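Local atomic coordinates of neurotoxin (Clostridium botulinum, PDB entry 2QN0), a protein that is the zinc-dependent light chain protease of botulinum neurotoxin type C1, which cleaves SNARE proteins and has dual substrate specificity. Residues I90-K95 / N386-N391. Numbering follows the deposited sequence.
Sequences IIKLFK and NILDDN
K92 spans the gap to I387, L388 and D390 because its side chain is extended throughout: CG lies anti to the backbone N (chi1 -174°), and the chain stays straight from there to NZ. D390 answers with its CG beside its own backbone N and anti to the carbonyl carbon, which turns its carboxylate back to the lysine. The ammonium group meets OD1 of D390 at 2.9 Å from NZ, a hydrogen-bonded salt bridge in which the donor stands above the carboxylate plane, 45° out of it. NZ also donates to the backbone oxygen of I387 at 2.8 Å; the C=O...NZ angle is 143°, with the donor slightly tilted from the carbonyl plane. A third link, from K92 NZ to L388 O, is weak at 3.2 Å, but a water accepts from K92 NZ and donates to L388 O, its oxygen 2.7 Å from L388 O. Outside the segment, Y393 O takes a further hydrogen bond from NZ, so the ammonium group is surrounded by backbone carbonyls, a water and one carboxylate, which would probably stabilise its positive charge. In the receiving backbone, D389 closes a type I turn that begins at N386 and starts an Asx turn, its OD1 accepting from N391 N. Apolar contact is slight: K92 CD lies 4.2 Å from L388 CD2, and the end of L93 approaches I387 CD1. The contact thus ties the loop between strands 383-384 and 422-423 to helix 80-97, where L388 also touches T85 and K88, while L93 and F94 of that helix pack against helix 223-238, the carrier of the zinc ligands H229 and H233.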
loop_
_atom_site.group_PDB
_atom_site.type_symbol
_atom_site.label_atom_id
_atom_site.label_comp_id
_atom_site.label_asym_id
_atom_site.label_seq_id
_atom_site.Cartn_x
_atom_site.Cartn_y
_atom_site.Cartn_z
ATOM N N ILE A 90 10.402 4.658 6.569
ATOM C CA ILE A 90 9.025 4.176 6.582
ATOM C C ILE A 90 8.343 4.570 7.892
ATOM O O ILE A 90 7.206 5.040 7.898
ATOM C CB ILE A 90 8.968 2.639 6.416
ATOM C CG1 ILE A 90 9.500 2.240 5.036
ATOM C CG2 ILE A 90 7.527 2.141 6.589
ATOM C CD1 ILE A 90 8.702 2.820 3.866
ATOM N N ILE A 91 9.042 4.380 9.007
ATOM C CA ILE A 91 8.490 4.729 10.311
ATOM C C ILE A 91 8.154 6.216 10.381
ATOM O O ILE A 91 7.069 6.600 10.825
ATOM C CB ILE A 91 9.484 4.375 11.456
ATOM C CG1 ILE A 91 9.614 2.857 11.576
ATOM C CG2 ILE A 91 9.018 4.992 12.774
ATOM C CD1 ILE A 91 8.293 2.136 11.768
ATOM N N LYS A 92 9.082 7.057 9.934
ATOM C CA LYS A 92 8.852 8.495 9.978
ATOM C C LYS A 92 7.644 8.876 9.127
ATOM O O LYS A 92 6.841 9.723 9.518
ATOM C CB LYS A 92 10.091 9.255 9.495
ATOM C CG LYS A 92 9.978 10.767 9.653
ATOM C CD LYS A 92 11.305 11.452 9.355
ATOM C CE LYS A 92 11.232 12.945 9.643
ATOM N NZ LYS A 92 12.559 13.594 9.442
ATOM N N LEU A 93 7.508 8.242 7.967
ATOM C CA LEU A 93 6.380 8.547 7.095
ATOM C C LEU A 93 5.058 8.152 7.750
ATOM O O LEU A 93 4.067 8.871 7.630
ATOM C CB LEU A 93 6.555 7.848 5.742
ATOM C CG LEU A 93 7.761 8.380 4.959
ATOM C CD1 LEU A 93 7.945 7.575 3.685
ATOM C CD2 LEU A 93 7.555 9.860 4.634
ATOM N N PHE A 94 5.031 7.020 8.449
ATOM C CA PHE A 94 3.796 6.620 9.113
ATOM C C PHE A 94 3.434 7.629 10.196
ATOM O O PHE A 94 2.262 7.916 10.413
ATOM C CB PHE A 94 3.908 5.215 9.711
ATOM C CG PHE A 94 3.400 4.131 8.795
ATOM C CD1 PHE A 94 4.189 3.647 7.759
ATOM C CD2 PHE A 94 2.111 3.628 8.947
ATOM C CE1 PHE A 94 3.704 2.678 6.883
ATOM C CE2 PHE A 94 1.614 2.659 8.076
ATOM C CZ PHE A 94 2.414 2.183 7.040
ATOM N N LYS A 95 4.440 8.172 10.877
ATOM C CA LYS A 95 4.171 9.171 11.909
ATOM C C LYS A 95 3.539 10.417 11.281
ATOM O O LYS A 95 2.625 11.018 11.849
ATOM C CB LYS A 95 5.466 9.552 12.635
ATOM C CG LYS A 95 6.037 8.447 13.518
ATOM C CD LYS A 95 7.336 8.920 14.167
ATOM C CE LYS A 95 7.982 7.849 15.023
ATOM N NZ LYS A 95 9.258 8.360 15.616
ATOM N N ASN A 386 17.218 13.623 1.858
ATOM C CA ASN A 386 17.484 12.969 3.134
ATOM C C ASN A 386 16.305 13.308 4.030
ATOM O O ASN A 386 16.377 14.216 4.861
ATOM C CB ASN A 386 18.785 13.503 3.735
ATOM C CG ASN A 386 19.938 13.439 2.756
ATOM O OD1 ASN A 386 20.153 12.420 2.097
ATOM N ND2 ASN A 386 20.693 14.528 2.658
ATOM N N ILE A 387 15.210 12.573 3.850
ATOM C CA ILE A 387 13.997 12.828 4.610
ATOM C C ILE A 387 14.071 12.542 6.106
ATOM O O ILE A 387 13.156 12.898 6.846
ATOM C CB ILE A 387 12.790 12.072 4.006
ATOM C CG1 ILE A 387 13.056 10.568 3.987
ATOM C CG2 ILE A 387 12.533 12.570 2.583
ATOM C CD1 ILE A 387 11.863 9.757 3.510
ATOM N N LEU A 388 15.149 11.909 6.558
ATOM C CA LEU A 388 15.289 11.638 7.990
ATOM C C LEU A 388 15.817 12.887 8.701
ATOM O O LEU A 388 15.717 13.010 9.924
ATOM C CB LEU A 388 16.234 10.456 8.233
ATOM C CG LEU A 388 15.714 9.075 7.812
ATOM C CD1 LEU A 388 16.731 8.001 8.174
ATOM C CD2 LEU A 388 14.391 8.797 8.509
ATOM N N ASP A 389 16.369 13.815 7.925
ATOM C CA ASP A 389 16.913 15.067 8.460
ATOM C C ASP A 389 15.765 16.053 8.670
ATOM O O ASP A 389 15.177 16.530 7.700
ATOM C CB ASP A 389 17.919 15.656 7.465
ATOM C CG ASP A 389 18.652 16.875 8.009
ATOM O OD1 ASP A 389 18.115 17.570 8.899
ATOM O OD2 ASP A 389 19.770 17.148 7.522
ATOM N N ASP A 390 15.449 16.370 9.925
ATOM C CA ASP A 390 14.353 17.294 10.208
ATOM C C ASP A 390 14.531 18.694 9.627
ATOM O O ASP A 390 13.583 19.476 9.600
ATOM C CB ASP A 390 14.097 17.399 11.715
ATOM C CG ASP A 390 13.342 16.202 12.264
ATOM O OD1 ASP A 390 12.486 15.652 11.538
ATOM O OD2 ASP A 390 13.589 15.818 13.426
ATOM N N ASN A 391 15.737 19.016 9.176
ATOM C CA ASN A 391 15.980 20.326 8.581
ATOM C C ASN A 391 15.573 20.273 7.114
ATOM O O ASN A 391 15.550 21.292 6.425
ATOM C CB ASN A 391 17.460 20.704 8.676
ATOM C CG ASN A 391 17.914 20.927 10.104
ATOM O OD1 ASN A 391 17.294 21.681 10.852
ATOM N ND2 ASN A 391 19.005 20.272 10.487
HETATM O O HOH W 1 13.937 11.996 11.622
#